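Local coordinates for CELL WALL surface anchor family protein (Streptococcus pneumoniae, PDB 2X9Z) that forms the repeating backbone subunit of the pneumococcal pilus, a covalently built surface fibre that probably serves in adhesion to host cells, at residues 80-85 with 91-96; 57-62 with 212-217; 2-7 with 107-112; 228-233 with 237-242. The protein carries 1 engineered substitution. One frame throughout, in Å; residues are numbered along the deposited sequence.

All four contacts lie in a two-domain pilin chain whose regular structure is nearly all strand. Interactions 1 and 3 belong to the larger sandwich: the hairpin 82-87/90-95 edges its six-stranded sheet, while 2-7 and 107-112 lie on strands 4-9 and 110-120 of the facing five-stranded sheet, the contact centres about 17 Å apart. Interaction 4 is a hairpin of the smaller domain. Interaction 2, its centre about 15 Å from that of interaction 4, which it touches through Phe217, ties the domains together, while the others hold strands within them. Along the chain interaction 1 is nested within the loops closed by 2 and 3, which cross each other; interaction 4 follows all three.

Interaction 1 of 4, residues 80-85 with 91-96; sequences GDYALT and FDLKLT
Tyr82 to Thr85 pair with Asp92 to Leu95 as an antiparallel hairpin, the short strand axes 4.6 Å apart and 169° from one another. Ala83-Lys94 and Thr85-Asp92 are the hydrogen-bonded pairs, each closed by two N-H...O bonds. Ala83 N meets Lys94 O at 2.8 Å and Thr85 N meets Asp92 O at 2.8 Å, both approaching almost end-on to the carbonyl. At the non-hydrogen-bonded pairs, Tyr82-Leu95 and Leu84-Leu93, the side chains share the inner face. There Leu93 CD2 lies 3.9 Å from Tyr82 CB, and the CG of the same leucine sits obliquely by the tyrosine ring. Leu84, with CG anti to the backbone N (chi1 174°), carries CD1 across to Phe91 CD1 at 3.9 Å. Val68 and Val70 of strand 61-72 cover this face. On the other face Ala83 CB rests against Lys94 CG, and a water joins Thr85 O to Asp92 OD2, a carboxylate held mainly by Ser54 and Arg56. Where the pairing ends, Thr96 OG1 donates to Gly80 O at 2.7 Å in the carbonyl plane, on a lone pair, while also capping Gly99 N of the following helix; Thr96 N reaches Asp81 O from above its carbonyl plane. One hydroxyl thus both gives and accepts a bond, tying the start of helix 97-103 to the hairpin's open end, just before strand 82-87.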
loop_
_atom_site.group_PDB
_atom_site.type_symbol
_atom_site.label_atom_id
_atom_site.label_comp_id
_atom_site.label_asym_id
_atom_site.label_seq_id
_atom_site.Cartn_x
_atom_site.Cartn_y
_atom_site.Cartn_z
ATOM N N GLY A 80 -13.477 7.566 -17.405
ATOM C CA GLY A 80 -12.281 8.272 -17.833
ATOM C C GLY A 80 -11.620 9.109 -16.749
ATOM O O GLY A 80 -10.584 9.738 -16.993
ATOM N N ASP A 81 -12.205 9.123 -15.554
ATOM C CA ASP A 81 -11.674 9.911 -14.442
ATOM C C ASP A 81 -10.550 9.204 -13.680
ATOM O O ASP A 81 -9.880 9.816 -12.846
ATOM C CB ASP A 81 -12.782 10.244 -13.443
ATOM C CG ASP A 81 -13.812 11.200 -13.996
ATOM O OD1 ASP A 81 -13.556 11.843 -15.038
ATOM O OD2 ASP A 81 -14.881 11.312 -13.368
ATOM N N TYR A 82 -10.371 7.913 -13.927
ATOM C CA TYR A 82 -9.370 7.143 -13.199
ATOM C C TYR A 82 -8.884 5.970 -14.036
ATOM O O TYR A 82 -9.543 5.571 -14.996
ATOM C CB TYR A 82 -9.926 6.638 -11.856
ATOM C CG TYR A 82 -11.082 5.667 -11.972
ATOM C CD1 TYR A 82 -12.378 6.121 -12.179
ATOM C CD2 TYR A 82 -10.882 4.295 -11.841
ATOM C CE1 TYR A 82 -13.440 5.239 -12.275
ATOM C CE2 TYR A 82 -11.936 3.403 -11.939
ATOM C CZ TYR A 82 -13.215 3.881 -12.154
ATOM O OH TYR A 82 -14.264 2.999 -12.244
ATOM N N ALA A 83 -7.726 5.431 -13.661
ATOM C CA ALA A 83 -7.163 4.250 -14.287
ATOM C C ALA A 83 -6.941 3.220 -13.197
ATOM O O ALA A 83 -6.200 3.465 -12.242
ATOM C CB ALA A 83 -5.849 4.581 -14.969
ATOM N N LEU A 84 -7.605 2.080 -13.338
ATOM C CA LEU A 84 -7.541 0.995 -12.372
ATOM C C LEU A 84 -6.788 -0.183 -12.980
ATOM O O LEU A 84 -7.082 -0.599 -14.102
ATOM C CB LEU A 84 -8.962 0.552 -12.012
ATOM C CG LEU A 84 -9.108 -0.684 -11.122
ATOM C CD1 LEU A 84 -8.549 -0.405 -9.735
ATOM C CD2 LEU A 84 -10.560 -1.106 -11.033
ATOM N N THR A 85 -5.835 -0.725 -12.229
ATOM C CA THR A 85 -5.145 -1.943 -12.624
ATOM C C THR A 85 -5.291 -2.951 -11.499
ATOM O O THR A 85 -4.901 -2.684 -10.360
ATOM C CB THR A 85 -3.653 -1.697 -12.888
ATOM O OG1 THR A 85 -3.502 -0.647 -13.851
ATOM C CG2 THR A 85 -2.991 -2.963 -13.426
ATOM N N PHE A 91 -4.686 -4.035 -6.137
ATOM C CA PHE A 91 -4.946 -3.122 -7.231
ATOM C C PHE A 91 -4.231 -1.797 -7.046
ATOM O O PHE A 91 -3.750 -1.473 -5.948
ATOM C CB PHE A 91 -6.450 -2.875 -7.372
ATOM C CG PHE A 91 -7.053 -2.147 -6.199
ATOM C CD1 PHE A 91 -7.111 -0.753 -6.171
ATOM C CD2 PHE A 91 -7.553 -2.853 -5.115
ATOM C CE1 PHE A 91 -7.661 -0.086 -5.079
ATOM C CE2 PHE A 91 -8.106 -2.187 -4.029
ATOM C CZ PHE A 91 -8.162 -0.804 -4.013
ATOM N N ASP A 92 -4.169 -1.039 -8.132
ATOM C CA ASP A 92 -3.679 0.332 -8.116
ATOM C C ASP A 92 -4.705 1.180 -8.850
ATOM O O ASP A 92 -5.183 0.792 -9.916
ATOM C CB ASP A 92 -2.325 0.421 -8.821
ATOM C CG ASP A 92 -1.246 -0.361 -8.109
ATOM O OD1 ASP A 92 -0.470 0.276 -7.382
ATOM O OD2 ASP A 92 -1.168 -1.602 -8.273
ATOM N N LEU A 93 -5.060 2.325 -8.269
ATOM C CA LEU A 93 -6.085 3.198 -8.836
ATOM C C LEU A 93 -5.517 4.607 -8.841
ATOM O O LEU A 93 -5.154 5.133 -7.791
ATOM C CB LEU A 93 -7.381 3.146 -8.014
ATOM C CG LEU A 93 -8.620 3.838 -8.609
ATOM C CD1 LEU A 93 -9.901 3.275 -8.003
ATOM C CD2 LEU A 93 -8.585 5.360 -8.451
ATOM N N LYS A 94 -5.421 5.211 -10.021
ATOM C CA LYS A 94 -4.863 6.544 -10.130
ATOM C C LYS A 94 -5.850 7.472 -10.822
ATOM O O LYS A 94 -6.529 7.077 -11.775
ATOM C CB LYS A 94 -3.556 6.502 -10.914
ATOM C CG LYS A 94 -3.713 6.174 -12.382
ATOM C CD LYS A 94 -2.467 6.552 -13.151
ATOM C CE LYS A 94 -2.811 7.413 -14.344
ATOM N NZ LYS A 94 -1.585 7.975 -14.965
ATOM N N LEU A 95 -5.942 8.708 -10.346
ATOM C CA LEU A 95 -6.797 9.677 -11.017
ATOM C C LEU A 95 -6.142 10.151 -12.316
ATOM O O LEU A 95 -4.936 10.413 -12.355
ATOM C CB LEU A 95 -7.098 10.873 -10.112
ATOM C CG LEU A 95 -7.837 10.561 -8.811
ATOM C CD1 LEU A 95 -8.269 11.854 -8.137
ATOM C CD2 LEU A 95 -9.044 9.655 -9.052
ATOM N N THR A 96 -6.932 10.241 -13.384
ATOM C CA THR A 96 -6.470 10.855 -14.626
ATOM C C THR A 96 -6.577 12.368 -14.479
ATOM O O THR A 96 -7.017 12.865 -13.442
ATOM C CB THR A 96 -7.362 10.453 -15.796
ATOM O OG1 THR A 96 -8.685 10.925 -15.535
ATOM C CG2 THR A 96 -7.387 8.939 -15.968
HETATM O O HOH W 1 -2.142 -3.283 -9.898
#

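Interaction 2 of 4, residues 57-62 with 212-217; sequences MTEGLA and NTEYKF
Glu214 OE1 takes the backbone N-H of Glu59 at 2.8 Å, through its syn lone pair and with an N-H...O angle of 159°. This is the direct hydrogen bond between the two segments, and the same oxygen has carbon neighbours close around it: Thr58 CB at 3.3 Å and Glu59 CG at 3.5 Å. The other carboxylate oxygen, Glu214 OE2, works through a water that gives one proton to it at 2.7 Å and the other, at 2.9 Å, to O of Met57, a selenomethionine. Both oxygens are therefore engaged, one directly and one by relay, with the backbone of 57-59, which should limit rotation of the carboxylate. Glu214 spans the gap with CG anti to its own carbonyl carbon (chi1 -73°) and the chain extended beyond CG. The two glutamates cross at a slant, their carboxylate planes 49° apart; Glu59 turns its charge elsewhere, to Lys152, which probably eases the proximity of two acids. Further out, the N-H used by Glu214 belongs to a type I beta turn from Thr58 to Leu61, closed by Leu61 N to Thr58 O at 3.0 Å. Thr58 OG1 is bonded to Glu130 and to Ser131 N, and Glu214 N to Gln187, so both partners are braced within their own domains. An acid leading into a strand of one domain thus grips a beta turn between strands of the other, a buried interdomain contact between two Cna-B-like domains of a pilin backbone subunit.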
loop_
_atom_site.group_PDB
_atom_site.type_symbol
_atom_site.label_atom_id
_atom_site.label_comp_id
_atom_site.label_asym_id
_atom_site.label_seq_id
_atom_site.Cartn_x
_atom_site.Cartn_y
_atom_site.Cartn_z
HETATM N N MSE A 57 -2.656 -7.349 -0.481
HETATM C CA MSE A 57 -3.103 -8.080 0.699
HETATM C C MSE A 57 -2.455 -9.451 0.817
HETATM O O MSE A 57 -1.941 -10.007 -0.161
HETATM C CB MSE A 57 -4.629 -8.154 0.743
HETATM C CG MSE A 57 -5.265 -8.836 -0.453
HETATM SE SE MSE A 57 -7.073 -8.145 -0.774
HETATM C CE MSE A 57 -6.527 -6.434 -1.542
ATOM N N THR A 58 -2.452 -9.981 2.034
ATOM C CA THR A 58 -1.771 -11.245 2.314
ATOM C C THR A 58 -2.543 -12.421 1.712
ATOM O O THR A 58 -3.720 -12.294 1.373
ATOM C CB THR A 58 -1.505 -11.409 3.817
ATOM O OG1 THR A 58 -2.737 -11.295 4.531
ATOM C CG2 THR A 58 -0.562 -10.301 4.294
ATOM N N GLU A 59 -1.869 -13.557 1.562
ATOM C CA GLU A 59 -2.356 -14.607 0.669
ATOM C C GLU A 59 -3.666 -15.279 1.094
ATOM O O GLU A 59 -4.347 -15.877 0.260
ATOM C CB GLU A 59 -1.268 -15.652 0.415
ATOM C CG GLU A 59 -0.902 -16.470 1.626
ATOM C CD GLU A 59 0.014 -17.635 1.287
ATOM O OE1 GLU A 59 0.435 -17.761 0.120
ATOM O OE2 GLU A 59 0.312 -18.431 2.191
ATOM N N GLY A 60 -4.027 -15.165 2.371
ATOM C CA GLY A 60 -5.274 -15.725 2.869
ATOM C C GLY A 60 -6.489 -14.903 2.484
ATOM O O GLY A 60 -7.624 -15.314 2.727
ATOM N N LEU A 61 -6.252 -13.726 1.910
ATOM C CA LEU A 61 -7.331 -12.905 1.363
ATOM C C LEU A 61 -7.221 -12.846 -0.149
ATOM O O LEU A 61 -6.274 -12.274 -0.683
ATOM C CB LEU A 61 -7.268 -11.486 1.926
ATOM C CG LEU A 61 -7.697 -11.295 3.374
ATOM C CD1 LEU A 61 -7.170 -9.970 3.894
ATOM C CD2 LEU A 61 -9.217 -11.374 3.497
ATOM N N ALA A 62 -8.190 -13.428 -0.839
ATOM C CA ALA A 62 -8.213 -13.375 -2.297
ATOM C C ALA A 62 -8.934 -12.115 -2.745
ATOM O O ALA A 62 -10.151 -12.003 -2.603
ATOM C CB ALA A 62 -8.903 -14.605 -2.878
ATOM N N ASN A 212 7.113 -19.588 6.156
ATOM C CA ASN A 212 5.668 -19.626 5.937
ATOM C C ASN A 212 4.964 -18.314 6.281
ATOM O O ASN A 212 3.734 -18.243 6.280
ATOM C CB ASN A 212 5.045 -20.768 6.738
ATOM C CG ASN A 212 5.560 -22.122 6.308
ATOM O OD1 ASN A 212 5.575 -22.441 5.120
ATOM N ND2 ASN A 212 5.993 -22.926 7.272
ATOM N N THR A 213 5.741 -17.282 6.579
ATOM C CA THR A 213 5.175 -15.991 6.943
ATOM C C THR A 213 5.458 -14.974 5.840
ATOM O O THR A 213 6.546 -14.966 5.264
ATOM C CB THR A 213 5.755 -15.494 8.289
ATOM O OG1 THR A 213 5.377 -16.398 9.332
ATOM C CG2 THR A 213 5.233 -14.111 8.630
ATOM N N GLU A 214 4.478 -14.131 5.526
ATOM C CA GLU A 214 4.698 -13.041 4.578
ATOM C C GLU A 214 5.184 -11.796 5.290
ATOM O O GLU A 214 4.626 -11.409 6.316
ATOM C CB GLU A 214 3.413 -12.722 3.822
ATOM C CG GLU A 214 3.054 -13.757 2.797
ATOM C CD GLU A 214 1.833 -13.360 2.013
ATOM O OE1 GLU A 214 0.719 -13.496 2.549
ATOM O OE2 GLU A 214 1.986 -12.892 0.872
ATOM N N TYR A 215 6.219 -11.172 4.729
ATOM C CA TYR A 215 6.791 -9.955 5.284
ATOM C C TYR A 215 6.805 -8.862 4.228
ATOM O O TYR A 215 6.600 -9.119 3.045
ATOM C CB TYR A 215 8.235 -10.186 5.730
ATOM C CG TYR A 215 8.437 -11.282 6.753
ATOM C CD1 TYR A 215 8.479 -10.991 8.109
ATOM C CD2 TYR A 215 8.619 -12.599 6.356
ATOM C CE1 TYR A 215 8.676 -11.993 9.048
ATOM C CE2 TYR A 215 8.818 -13.606 7.284
ATOM C CZ TYR A 215 8.849 -13.296 8.631
ATOM O OH TYR A 215 9.052 -14.292 9.556
ATOM N N LYS A 216 7.062 -7.636 4.663
ATOM C CA LYS A 216 7.190 -6.520 3.736
ATOM C C LYS A 216 8.304 -5.607 4.227
ATOM O O LYS A 216 8.415 -5.360 5.427
ATOM C CB LYS A 216 5.867 -5.750 3.629
ATOM C CG LYS A 216 5.313 -5.245 4.962
ATOM C CD LYS A 216 3.925 -4.596 4.822
ATOM C CE LYS A 216 3.446 -4.034 6.161
ATOM N NZ LYS A 216 2.053 -3.508 6.113
ATOM N N PHE A 217 9.141 -5.118 3.308
ATOM C CA PHE A 217 10.088 -4.056 3.637
ATOM C C PHE A 217 9.372 -2.729 3.420
ATOM O O PHE A 217 8.959 -2.421 2.292
ATOM C CB PHE A 217 11.331 -4.080 2.737
ATOM C CG PHE A 217 12.291 -5.201 3.022
ATOM C CD1 PHE A 217 13.168 -5.139 4.099
ATOM C CD2 PHE A 217 12.354 -6.299 2.179
ATOM C CE1 PHE A 217 14.071 -6.167 4.343
ATOM C CE2 PHE A 217 13.252 -7.324 2.412
ATOM C CZ PHE A 217 14.109 -7.262 3.497
HETATM O O HOH W 2 0.240 -11.803 -0.867
#

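Interaction 3 of 4, residues 2-7 with 107-112; sequences KPKIDK and NAEKTV
Lys4 and Glu109 meet in a salt bridge, NZ to OE2 at 2.8 Å, and this pair alone joins the two segments; the nearest CA atoms, those of Lys4 and Thr111, are 9.6 Å apart. The ammonium arrives nearly in line with the CD-OE2 bond of the glutamate, and the two side chains cross at about a right angle. The lysine gets there by folding: after an extended chi2 it bends at chi3 (-60°) and again at chi4 (-66°). Glu109 instead holds CG anti to the backbone N, chi1 -163°, and stretches straight toward it. Asp16 gives the ammonium a second acid partner, but only as a long, weak ion pair, while the chain of Glu109 touches Lys41. Part of the backbone bonding runs through strand 33-42, which lies between strands 4-9 and 110-120: Lys4 pairs with Lys41, and Lys110 with Ile42; Thr111 N instead meets Asp73. Farther along the segment, Lys7 NZ is covalently linked to Asn132 CG, the intramolecular isopeptide bond of Gram-positive pilins, and hydrogen-bonded to Asp55. Across the intervening strand the ion pair thus links two non-adjacent strands at the protein surface, where solvent would be expected to weaken its electrostatic contribution.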
loop_
_atom_site.group_PDB
_atom_site.type_symbol
_atom_site.label_atom_id
_atom_site.label_comp_id
_atom_site.label_asym_id
_atom_site.label_seq_id
_atom_site.Cartn_x
_atom_site.Cartn_y
_atom_site.Cartn_z
ATOM N N LYS A 2 -2.118 18.700 4.785
ATOM C CA LYS A 2 -1.909 17.350 4.282
ATOM C C LYS A 2 -3.218 16.604 4.065
ATOM O O LYS A 2 -4.195 16.817 4.782
ATOM C CB LYS A 2 -1.032 16.565 5.255
ATOM C CG LYS A 2 0.392 17.090 5.358
ATOM C CD LYS A 2 0.967 16.923 6.758
ATOM C CE LYS A 2 0.923 15.478 7.235
ATOM N NZ LYS A 2 -0.423 15.078 7.734
ATOM N N PRO A 3 -3.242 15.718 3.067
ATOM C CA PRO A 3 -4.392 14.821 2.935
ATOM C C PRO A 3 -4.403 13.827 4.097
ATOM O O PRO A 3 -3.378 13.651 4.763
ATOM C CB PRO A 3 -4.141 14.124 1.594
ATOM C CG PRO A 3 -2.662 14.204 1.361
ATOM C CD PRO A 3 -2.143 15.387 2.142
ATOM N N LYS A 4 -5.555 13.216 4.353
ATOM C CA LYS A 4 -5.696 12.238 5.431
ATOM C C LYS A 4 -6.340 10.986 4.876
ATOM O O LYS A 4 -7.094 11.057 3.912
ATOM C CB LYS A 4 -6.561 12.809 6.556
ATOM C CG LYS A 4 -5.975 14.056 7.215
ATOM C CD LYS A 4 -6.815 14.509 8.404
ATOM C CE LYS A 4 -8.235 14.846 7.988
ATOM N NZ LYS A 4 -8.300 16.029 7.092
ATOM N N ILE A 5 -6.051 9.839 5.480
ATOM C CA ILE A 5 -6.561 8.573 4.963
ATOM C C ILE A 5 -6.872 7.582 6.072
ATOM O O ILE A 5 -6.264 7.624 7.137
ATOM C CB ILE A 5 -5.551 7.936 3.977
ATOM C CG1 ILE A 5 -6.172 6.763 3.215
ATOM C CG2 ILE A 5 -4.279 7.516 4.702
ATOM C CD1 ILE A 5 -5.362 6.354 2.009
ATOM N N ASP A 6 -7.835 6.709 5.812
ATOM C CA ASP A 6 -8.082 5.587 6.694
ATOM C C ASP A 6 -8.540 4.401 5.857
ATOM O O ASP A 6 -9.129 4.574 4.781
ATOM C CB ASP A 6 -9.141 5.935 7.733
ATOM C CG ASP A 6 -9.259 4.872 8.818
ATOM O OD1 ASP A 6 -8.229 4.253 9.183
ATOM O OD2 ASP A 6 -10.385 4.651 9.308
ATOM N N LYS A 7 -8.246 3.203 6.344
ATOM C CA LYS A 7 -8.714 1.989 5.714
ATOM C C LYS A 7 -9.382 1.113 6.757
ATOM O O LYS A 7 -8.848 0.919 7.849
ATOM C CB LYS A 7 -7.560 1.224 5.088
ATOM C CG LYS A 7 -8.032 -0.053 4.462
ATOM C CD LYS A 7 -6.918 -0.883 3.931
ATOM C CE LYS A 7 -7.531 -2.056 3.221
ATOM N NZ LYS A 7 -6.545 -2.701 2.363
ATOM N N ASN A 107 -13.062 24.353 -3.192
ATOM C CA ASN A 107 -13.132 25.314 -2.090
ATOM C C ASN A 107 -13.365 24.701 -0.710
ATOM O O ASN A 107 -13.388 25.406 0.301
ATOM C CB ASN A 107 -14.126 26.450 -2.394
ATOM C CG ASN A 107 -15.544 26.162 -1.917
ATOM O OD1 ASN A 107 -15.927 25.015 -1.680
ATOM N ND2 ASN A 107 -16.340 27.224 -1.783
ATOM N N ALA A 108 -13.500 23.381 -0.680
ATOM C CA ALA A 108 -13.675 22.639 0.559
ATOM C C ALA A 108 -12.980 21.296 0.421
ATOM O O ALA A 108 -12.690 20.846 -0.684
ATOM C CB ALA A 108 -15.158 22.438 0.865
ATOM N N GLU A 109 -12.728 20.654 1.552
ATOM C CA GLU A 109 -12.178 19.309 1.584
ATOM C C GLU A 109 -13.028 18.368 0.728
ATOM O O GLU A 109 -14.258 18.439 0.762
ATOM C CB GLU A 109 -12.183 18.832 3.031
ATOM C CG GLU A 109 -11.315 17.644 3.342
ATOM C CD GLU A 109 -11.354 17.318 4.821
ATOM O OE1 GLU A 109 -12.470 17.186 5.365
ATOM O OE2 GLU A 109 -10.278 17.213 5.444
ATOM N N LYS A 110 -12.369 17.496 -0.030
ATOM C CA LYS A 110 -13.055 16.520 -0.876
ATOM C C LYS A 110 -12.782 15.124 -0.334
ATOM O O LYS A 110 -11.667 14.822 0.105
ATOM C CB LYS A 110 -12.583 16.615 -2.334
ATOM C CG LYS A 110 -12.826 17.971 -3.001
ATOM C CD LYS A 110 -14.303 18.351 -3.062
ATOM C CE LYS A 110 -14.943 17.893 -4.353
ATOM N NZ LYS A 110 -16.416 18.138 -4.387
ATOM N N THR A 111 -13.799 14.273 -0.348
ATOM C CA THR A 111 -13.663 12.932 0.199
ATOM C C THR A 111 -13.718 11.887 -0.895
ATOM O O THR A 111 -14.740 11.740 -1.568
ATOM C CB THR A 111 -14.787 12.641 1.198
ATOM O OG1 THR A 111 -14.724 13.593 2.268
ATOM C CG2 THR A 111 -14.653 11.241 1.763
ATOM N N VAL A 112 -12.623 11.150 -1.061
ATOM C CA VAL A 112 -12.586 10.045 -2.015
ATOM C C VAL A 112 -12.837 8.755 -1.255
ATOM O O VAL A 112 -12.223 8.526 -0.219
ATOM C CB VAL A 112 -11.219 9.941 -2.735
ATOM C CG1 VAL A 112 -11.263 8.841 -3.793
ATOM C CG2 VAL A 112 -10.845 11.271 -3.371
#

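Interaction 4 of 4, residues 228-233 with 237-242; sequences DYQEIT and EIAVKN
Asp228 and Lys241 both carry CG anti to the backbone N (chi1 169° and -179°), so the two side chains run side by side on one face of the hairpin. Asp228 OD2 and Lys241 NZ nevertheless stay 4.4 Å apart, opposite charges near each other but not paired; the carboxylate is bonded instead to Asn146 and Trp243. Two backbone bonds close this pair, the straighter being Lys241 N to Asp228 O at 2.8 Å, and Gln230 N adds a third to Ala239 O at 2.9 Å. On the opposite face Tyr229 (chi1 -56°) lies alongside Val240, which is modelled in two conformers. In one of them Val240 CG2 packs 3.5 Å from Tyr229 CD2 while CG1 lies over one ring face, offset toward the rim. The phenol OH is held beyond the hairpin by Glu219 N. From Gln230 on, the first segment leaves the strand and waters bridge the gap: one accepts from Ala239 N, another accepts the N-H of Thr233 and donates to Glu237 O. Ile232 CD1 still reaches Ile238 CG1 at 4.0 Å, crossing it at a slant. Strand 237-243 also pairs with strand 159-166, and Asn242 is covalently linked through CG to Lys163 NZ. The edge hairpin thus adjoins the intramolecular Lys-Asn isopeptide cross-link between neighbouring strands, a hallmark of Cna-B-like pilin domains.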
loop_
_atom_site.group_PDB
_atom_site.type_symbol
_atom_site.label_atom_id
_atom_site.label_comp_id
_atom_site.label_asym_id
_atom_site.label_seq_id
_atom_site.Cartn_x
_atom_site.Cartn_y
_atom_site.Cartn_z
ATOM N N ASP A 228 8.880 2.731 -5.265
ATOM C CA ASP A 228 8.140 1.947 -6.250
ATOM C C ASP A 228 8.503 0.475 -6.036
ATOM O O ASP A 228 9.567 0.008 -6.474
ATOM C CB ASP A 228 8.528 2.441 -7.653
ATOM C CG ASP A 228 8.040 1.546 -8.782
ATOM O OD1 ASP A 228 7.246 0.601 -8.561
ATOM O OD2 ASP A 228 8.468 1.814 -9.928
ATOM N N TYR A 229 7.630 -0.250 -5.335
ATOM C CA TYR A 229 7.873 -1.652 -5.001
ATOM C C TYR A 229 7.467 -2.527 -6.188
ATOM O O TYR A 229 6.327 -2.465 -6.671
ATOM C CB TYR A 229 7.095 -2.060 -3.749
ATOM C CG TYR A 229 7.387 -1.201 -2.530
ATOM C CD1 TYR A 229 6.686 -0.017 -2.310
ATOM C CD2 TYR A 229 8.353 -1.579 -1.597
ATOM C CE1 TYR A 229 6.942 0.773 -1.201
ATOM C CE2 TYR A 229 8.618 -0.794 -0.479
ATOM C CZ TYR A 229 7.904 0.377 -0.285
ATOM O OH TYR A 229 8.148 1.150 0.824
ATOM N N GLN A 230 8.412 -3.317 -6.678
ATOM C CA GLN A 230 8.185 -4.145 -7.860
ATOM C C GLN A 230 7.313 -5.357 -7.519
ATOM O O GLN A 230 7.297 -5.834 -6.380
ATOM C CB GLN A 230 9.528 -4.621 -8.424
ATOM C CG GLN A 230 10.492 -3.491 -8.720
ATOM C CD GLN A 230 9.910 -2.496 -9.695
ATOM O OE1 GLN A 230 9.729 -1.318 -9.374
ATOM N NE2 GLN A 230 9.598 -2.965 -10.888
ATOM N N GLU A 231 6.603 -5.876 -8.509
ATOM C CA GLU A 231 5.827 -7.085 -8.289
ATOM C C GLU A 231 6.738 -8.241 -7.873
ATOM O O GLU A 231 7.910 -8.292 -8.257
ATOM C CB GLU A 231 5.030 -7.447 -9.544
ATOM C CG GLU A 231 3.996 -6.402 -9.953
ATOM C CD GLU A 231 2.896 -6.202 -8.914
ATOM O OE1 GLU A 231 2.428 -7.190 -8.308
ATOM O OE2 GLU A 231 2.486 -5.045 -8.711
ATOM N N ILE A 232 6.192 -9.160 -7.080
ATOM C CA ILE A 232 6.949 -10.316 -6.600
ATOM C C ILE A 232 7.083 -11.365 -7.697
ATOM O O ILE A 232 6.113 -11.672 -8.397
ATOM C CB ILE A 232 6.284 -10.962 -5.348
ATOM C CG1 ILE A 232 6.147 -9.932 -4.225
ATOM C CG2 ILE A 232 7.040 -12.214 -4.894
ATOM C CD1 ILE A 232 7.424 -9.222 -3.873
ATOM N N THR A 233 8.290 -11.903 -7.847
ATOM C CA THR A 233 8.554 -12.966 -8.814
ATOM C C THR A 233 9.078 -14.238 -8.150
ATOM O O THR A 233 8.914 -15.333 -8.687
ATOM C CB THR A 233 9.583 -12.532 -9.882
ATOM O OG1 THR A 233 10.847 -12.264 -9.256
ATOM C CG2 THR A 233 9.107 -11.292 -10.615
ATOM N N GLU A 237 12.912 -12.745 -2.445
ATOM C CA GLU A 237 13.402 -11.550 -3.148
ATOM C C GLU A 237 12.342 -10.451 -3.200
ATOM O O GLU A 237 11.195 -10.698 -3.576
ATOM C CB GLU A 237 13.840 -11.881 -4.584
ATOM C CG GLU A 237 14.788 -13.071 -4.743
ATOM C CD GLU A 237 16.208 -12.812 -4.236
ATOM O OE1 GLU A 237 16.628 -11.637 -4.143
ATOM O OE2 GLU A 237 16.915 -13.800 -3.942
ATOM N N ILE A 238 12.740 -9.238 -2.834
ATOM C CA ILE A 238 11.899 -8.051 -2.969
ATOM C C ILE A 238 12.743 -6.961 -3.618
ATOM O O ILE A 238 13.896 -6.761 -3.218
ATOM C CB ILE A 238 11.377 -7.574 -1.598
ATOM C CG1 ILE A 238 10.226 -8.469 -1.129
ATOM C CG2 ILE A 238 10.949 -6.102 -1.628
ATOM C CD1 ILE A 238 9.730 -8.151 0.261
ATOM N N ALA A 239 12.188 -6.279 -4.621
ATOM C CA ALA A 239 12.898 -5.211 -5.319
ATOM C C ALA A 239 12.147 -3.893 -5.178
ATOM O O ALA A 239 10.914 -3.847 -5.245
ATOM C CB ALA A 239 13.087 -5.553 -6.797
ATOM N N VAL A 240 12.905 -2.821 -4.983
ATOM C CA VAL A 240 12.340 -1.486 -4.861
ATOM C C VAL A 240 13.111 -0.526 -5.764
ATOM O O VAL A 240 14.343 -0.589 -5.841
ATOM C CB VAL A 240 12.408 -0.981 -3.408
ATOM C CG1 VAL A 240 11.738 0.382 -3.273
ATOM C CG2 VAL A 240 11.750 -1.986 -2.471
ATOM N N LYS A 241 12.387 0.348 -6.452
ATOM C CA LYS A 241 12.999 1.380 -7.278
ATOM C C LYS A 241 12.631 2.727 -6.675
ATOM O O LYS A 241 11.450 3.027 -6.521
ATOM C CB LYS A 241 12.493 1.265 -8.718
ATOM C CG LYS A 241 13.097 2.297 -9.657
ATOM C CD LYS A 241 12.984 1.875 -11.118
ATOM C CE LYS A 241 11.566 2.002 -11.651
ATOM N NZ LYS A 241 11.513 1.760 -13.134
ATOM N N ASN A 242 13.639 3.517 -6.310
ATOM C CA ASN A 242 13.407 4.834 -5.738
ATOM C C ASN A 242 13.481 5.905 -6.802
ATOM O O ASN A 242 14.494 6.014 -7.498
ATOM C CB ASN A 242 14.447 5.144 -4.670
ATOM C CG ASN A 242 14.383 4.189 -3.511
ATOM O OD1 ASN A 242 13.336 3.770 -3.047
HETATM O O HOH W 3 8.752 -5.370 -4.123
HETATM O O HOH W 4 10.130 -7.596 -6.252
HETATM O O HOH W 5 10.537 -11.322 -6.262
#